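Long-range contacts in possible MarR-transcriptional regulator (Streptomyces coelicolor, PDB 4B8X), which is of unknown function but probably binds DNA through a winged-helix domain as a transcriptional regulator of the MarR family: residues 49-54 against 92-97; 78-83 against 98-103. One frame throughout, in Å; residues are numbered along the deposited sequence. Where two conformers were deposited one is given.

Contact 1: 49-54 against 92-97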
loop_
_atom_site.group_PDB
_atom_site.type_symbol
_atom_site.label_atom_id
_atom_site.label_comp_id
_atom_site.label_asym_id
_atom_site.label_seq_id
_atom_site.Cartn_x
_atom_site.Cartn_y
_atom_site.Cartn_z
ATOM N N SER A 49 22.939 13.298 14.124
ATOM C CA SER A 49 23.970 13.422 13.085
ATOM C C SER A 49 23.506 13.024 11.683
ATOM O O SER A 49 24.304 12.848 10.770
ATOM C CB SER A 49 25.222 12.635 13.450
ATOM O OG SER A 49 25.731 13.054 14.700
ATOM N N GLY A 50 22.212 12.882 11.501
ATOM C CA GLY A 50 21.669 12.471 10.219
ATOM C C GLY A 50 22.012 11.053 9.819
ATOM O O GLY A 50 21.968 10.734 8.626
ATOM N N GLU A 51 22.262 10.209 10.825
ATOM C CA GLU A 51 22.787 8.862 10.591
ATOM C C GLU A 51 21.961 7.806 11.329
ATOM O O GLU A 51 21.508 8.025 12.450
ATOM C CB GLU A 51 24.283 8.780 11.010
ATOM C CG GLU A 51 24.498 8.731 12.530
ATOM C CD GLU A 51 25.910 8.362 12.991
ATOM O OE1 GLU A 51 26.892 8.784 12.365
ATOM O OE2 GLU A 51 26.034 7.644 14.010
ATOM N N LEU A 52 21.773 6.660 10.693
ATOM C CA LEU A 52 21.142 5.501 11.335
ATOM C C LEU A 52 21.726 4.214 10.794
ATOM O O LEU A 52 22.034 4.131 9.601
ATOM C CB LEU A 52 19.645 5.447 11.063
ATOM C CG LEU A 52 18.687 6.230 11.936
ATOM C CD1 LEU A 52 17.288 5.781 11.513
ATOM C CD2 LEU A 52 18.887 6.030 13.435
ATOM N N PRO A 53 21.800 3.175 11.629
ATOM C CA PRO A 53 22.121 1.861 11.077
ATOM C C PRO A 53 21.007 1.385 10.132
ATOM O O PRO A 53 19.825 1.667 10.374
ATOM C CB PRO A 53 22.188 0.958 12.314
ATOM C CG PRO A 53 22.376 1.890 13.471
ATOM C CD PRO A 53 21.652 3.142 13.095
ATOM N N MET A 54 21.380 0.655 9.093
ATOM C CA MET A 54 20.393 0.210 8.132
ATOM C C MET A 54 19.358 -0.728 8.790
ATOM O O MET A 54 18.178 -0.708 8.396
ATOM C CB MET A 54 21.083 -0.364 6.883
ATOM C CG MET A 54 21.814 0.713 6.085
ATOM S SD MET A 54 22.785 0.120 4.685
ATOM C CE MET A 54 21.469 -0.531 3.660
ATOM N N GLY A 92 27.311 -3.777 11.410
ATOM C CA GLY A 92 26.356 -3.308 10.406
ATOM C C GLY A 92 26.859 -2.146 9.568
ATOM O O GLY A 92 28.059 -1.886 9.493
ATOM N N THR A 93 25.926 -1.437 8.938
ATOM C CA THR A 93 26.256 -0.328 8.062
ATOM C C THR A 93 25.427 0.866 8.468
ATOM O O THR A 93 24.240 0.725 8.747
ATOM C CB THR A 93 25.910 -0.653 6.596
ATOM O OG1 THR A 93 26.627 -1.820 6.187
ATOM C CG2 THR A 93 26.259 0.501 5.664
ATOM N N LEU A 94 26.075 2.027 8.517
ATOM C CA LEU A 94 25.399 3.296 8.789
ATOM C C LEU A 94 25.114 4.053 7.489
ATOM O O LEU A 94 25.968 4.134 6.602
ATOM C CB LEU A 94 26.311 4.173 9.645
ATOM C CG LEU A 94 26.656 3.716 11.050
ATOM C CD1 LEU A 94 27.630 4.711 11.661
ATOM C CD2 LEU A 94 25.406 3.581 11.901
ATOM N N ALA A 95 23.900 4.590 7.392
ATOM C CA ALA A 95 23.508 5.489 6.326
ATOM C C ALA A 95 23.413 6.917 6.877
ATOM O O ALA A 95 22.800 7.110 7.911
ATOM C CB ALA A 95 22.178 5.062 5.715
ATOM N N THR A 96 24.033 7.888 6.203
ATOM C CA THR A 96 24.079 9.279 6.656
ATOM C C THR A 96 23.585 10.177 5.526
ATOM O O THR A 96 24.066 10.083 4.412
ATOM C CB THR A 96 25.512 9.684 7.036
ATOM O OG1 THR A 96 26.068 8.724 7.949
ATOM C CG2 THR A 96 25.521 11.084 7.642
ATOM N N ILE A 97 22.636 11.070 5.826
ATOM C CA ILE A 97 22.156 12.007 4.810
ATOM C C ILE A 97 23.224 13.053 4.523
ATOM O O ILE A 97 23.880 13.555 5.441
ATOM C CB ILE A 97 20.815 12.652 5.241
ATOM C CG1 ILE A 97 20.149 13.391 4.085
ATOM C CG2 ILE A 97 21.004 13.532 6.475
ATOM C CD1 ILE A 97 18.724 13.816 4.400
HETATM O O HOH W 1 24.226 14.257 8.166
#
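Leu52 and Ala95 form the hydrogen-bonded pair at the middle of this antiparallel strand pairing, Leu52 N reaching Ala95 O at 3.0 Å and Ala95 N returning a nearly straight bond to Leu52 O (171°). Non-hydrogen-bonded pairs flank it, Glu51 with Thr96 and Pro53 with Leu94. Two more backbone bonds close the ends, Ile97 N to Gly50 O and Met54 N to Thr93 O at 2.9 Å, the latter with the donor almost in line with the carbonyl. Between these bonds the CA hydrogens of Glu51 and Thr96 point at the carbonyls of Ala95 and Gly50.

The packed face carries Leu52 and Ala95. Leu52 leans on Leu43 and Leu44 of helix 35-45, Ala95 on Val72 of helix 65-77. Met54, just past the short strand, lies alongside Thr93; in the conformer given its chain bends at the last torsion (chi3 65°), and SD rests 3.6 Å from Thr93 CG2. Ile97 CG2 sits 3.9 Å from Gly50 CA, and a side chain on Gly50, whose phi is positive, would collide with it.

The other face, with Glu51, Pro53, Leu94 and Thr96, is more open. Leu94 and Pro53 lie side by side, Leu94 CD2 over the ring, 3.6 Å from Pro53 N and 3.8 Å from Pro53 CG. Thr96 OG1 comes within 3.5 Å of Glu51 CB. Beyond the last pair, a water bridges Ser49 O and Ile97 O where the strands part.

This pairing joins the short strand 51-53 to the central strand 93-97 of the three-stranded winged-helix sheet. Because all four direct hydrogen bonds are backbone to backbone, the strand alignment probably depends little on the polar side chains of the open face.

Contact 2: 78-83 against 98-103; sequences SGLVAK and TDKGRE
Thr98 meets the turn before strand 81-85 with side chain and backbone alike. Its hydroxyl donates to Gly79 O, OG1 lying 2.7 Å away in the carbonyl plane on a lone pair. Its amide gives a straight bond (176°) to Leu80 O at 3.0 Å, although N stands well above that carbonyl's plane. The methyl CG2 lies 3.7 Å from Val81 C, where the strand begins.

Lys100 covers the neighbouring side of the turn. CG leaves opposite the backbone N (chi1 -178°) and the rest of the chain is extended, carrying NZ to 3.1 Å from Ser78 O. Lys100 CG passes 3.6 Å from Leu80 CD2, the two side chains at a slant. Gly101 CA packs against Leu80 O; a CB here would run into that oxygen.

The same hydroxyl that donates to Gly79 accepts from Gly101 N at 3.0 Å, so Thr98 is the N-cap of helix 99-114. The contact thus joins the turn between helix 65-77 and strand 81-85 to the start of helix 99-114, beside the sheet of the MarR-family winged-helix domain. OG1 stands between the backbone N and carbonyl carbon (chi1 67°), where it can serve both partners. An alanine here, lacking the hydroxyl, would leave Gly79 O and Gly101 N without that partner and is likely to weaken the join between turn and helix start.

Further out, Gly79 ends helix 65-77 in a Schellman motif, which probably helps to turn the carbonyls of Ser78 and Gly79 toward the helix start. Ser78 OG bonds back to Arg74 O. Leu80 also packs on Leu75 of that helix and Leu41 of helix 35-45, while Val81 turns from Thr98 into the core against Leu41, Leu44 and Ala95.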
loop_
_atom_site.group_PDB
_atom_site.type_symbol
_atom_site.label_atom_id
_atom_site.label_comp_id
_atom_site.label_asym_id
_atom_site.label_seq_id
_atom_site.Cartn_x
_atom_site.Cartn_y
_atom_site.Cartn_z
ATOM N N SER A 78 22.197 8.776 -6.094
ATOM C CA SER A 78 21.775 10.162 -6.326
ATOM C C SER A 78 22.582 11.223 -5.520
ATOM O O SER A 78 22.304 12.439 -5.629
ATOM C CB SER A 78 20.267 10.327 -5.991
ATOM O OG SER A 78 19.445 9.416 -6.732
ATOM N N GLY A 79 23.551 10.781 -4.716
ATOM C CA GLY A 79 24.326 11.698 -3.874
ATOM C C GLY A 79 23.640 12.238 -2.638
ATOM O O GLY A 79 24.113 13.210 -2.045
ATOM N N LEU A 80 22.552 11.585 -2.238
ATOM C CA LEU A 80 21.718 12.078 -1.132
ATOM C C LEU A 80 22.034 11.435 0.222
ATOM O O LEU A 80 21.637 11.978 1.263
ATOM C CB LEU A 80 20.242 11.878 -1.490
ATOM C CG LEU A 80 19.820 12.432 -2.859
ATOM C CD1 LEU A 80 18.322 12.216 -3.054
ATOM C CD2 LEU A 80 20.199 13.903 -3.088
ATOM N N VAL A 81 22.709 10.287 0.204
ATOM C CA VAL A 81 23.113 9.561 1.372
ATOM C C VAL A 81 24.526 9.019 1.087
ATOM O O VAL A 81 24.898 8.813 -0.074
ATOM C CB VAL A 81 22.120 8.391 1.630
ATOM C CG1 VAL A 81 22.679 7.326 2.586
ATOM C CG2 VAL A 81 20.795 8.958 2.118
ATOM N N ALA A 82 25.281 8.810 2.154
ATOM C CA ALA A 82 26.549 8.096 2.144
ATOM C C ALA A 82 26.503 6.935 3.140
ATOM O O ALA A 82 25.846 7.007 4.150
ATOM C CB ALA A 82 27.684 9.056 2.498
ATOM N N LYS A 83 27.185 5.838 2.822
ATOM C CA LYS A 83 27.297 4.680 3.702
ATOM C C LYS A 83 28.700 4.548 4.276
ATOM O O LYS A 83 29.693 4.908 3.625
ATOM C CB LYS A 83 27.031 3.399 2.896
ATOM C CG LYS A 83 25.619 3.318 2.347
ATOM C CD LYS A 83 25.244 1.910 1.926
ATOM C CE LYS A 83 26.308 1.290 1.059
ATOM N NZ LYS A 83 25.809 0.060 0.393
ATOM N N THR A 98 23.399 13.365 3.245
ATOM C CA THR A 98 24.360 14.354 2.809
ATOM C C THR A 98 23.697 15.746 2.800
ATOM O O THR A 98 22.480 15.872 2.899
ATOM C CB THR A 98 24.869 14.052 1.402
ATOM O OG1 THR A 98 23.788 14.212 0.466
ATOM C CG2 THR A 98 25.474 12.628 1.307
ATOM N N ASP A 99 24.497 16.785 2.663
ATOM C CA ASP A 99 23.933 18.127 2.493
ATOM C C ASP A 99 22.999 18.232 1.270
ATOM O O ASP A 99 21.946 18.862 1.349
ATOM C CB ASP A 99 25.041 19.193 2.414
ATOM C CG ASP A 99 25.735 19.438 3.743
ATOM O OD1 ASP A 99 25.277 18.949 4.799
ATOM O OD2 ASP A 99 26.760 20.143 3.723
ATOM N N LYS A 100 23.356 17.582 0.165
ATOM C CA LYS A 100 22.474 17.543 -1.004
ATOM C C LYS A 100 21.162 16.825 -0.639
ATOM O O LYS A 100 20.077 17.272 -1.006
ATOM C CB LYS A 100 23.174 16.866 -2.184
ATOM C CG LYS A 100 22.319 16.848 -3.436
ATOM C CD LYS A 100 23.030 16.119 -4.564
ATOM C CE LYS A 100 22.245 16.139 -5.870
ATOM N NZ LYS A 100 22.772 15.181 -6.902
ATOM N N GLY A 101 21.264 15.729 0.117
ATOM C CA GLY A 101 20.084 15.029 0.625
ATOM C C GLY A 101 19.170 15.923 1.432
ATOM O O GLY A 101 17.942 15.891 1.283
ATOM N N ARG A 102 19.759 16.723 2.313
ATOM C CA ARG A 102 18.991 17.663 3.135
ATOM C C ARG A 102 18.289 18.702 2.268
ATOM O O ARG A 102 17.134 19.031 2.512
ATOM C CB ARG A 102 19.921 18.324 4.161
ATOM C CG ARG A 102 20.426 17.346 5.208
ATOM C CD ARG A 102 21.277 18.037 6.263
ATOM N NE ARG A 102 21.874 17.105 7.212
ATOM C CZ ARG A 102 21.243 16.564 8.257
ATOM N NH1 ARG A 102 19.964 16.831 8.513
ATOM N NH2 ARG A 102 21.893 15.745 9.084
ATOM N N GLU A 103 18.968 19.216 1.250
ATOM C CA GLU A 103 18.367 20.190 0.347
ATOM C C GLU A 103 17.177 19.587 -0.395
ATOM O O GLU A 103 16.119 20.222 -0.536
ATOM C CB GLU A 103 19.394 20.714 -0.664
ATOM C CG GLU A 103 20.521 21.539 -0.052
ATOM C CD GLU A 103 21.688 21.773 -0.994
ATOM O OE1 GLU A 103 21.634 21.285 -2.146
ATOM O OE2 GLU A 103 22.646 22.464 -0.580
#

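How the contacts relate
Contacts 1 and 2 lie with their centres about 12 Å apart and share one winged-helix sheet, in which strand 93-97 is central. Contact 1 fixes strand 51-53 to one edge of it; across the other edge, Thr96 O lies 2.9 Å from Ala82 N, a probable hydrogen bond into contact 2. Ile97 passes directly into Thr98, so the strand of contact 1 runs on into the helix of contact 2. Arg102 folds back over the junction, its CZ 3.5 Å from Ile97 CG2 and its NH2 3.5 Å from Gly50 CA. Ile97 CG1 also packs 3.5 Å from Leu80 O.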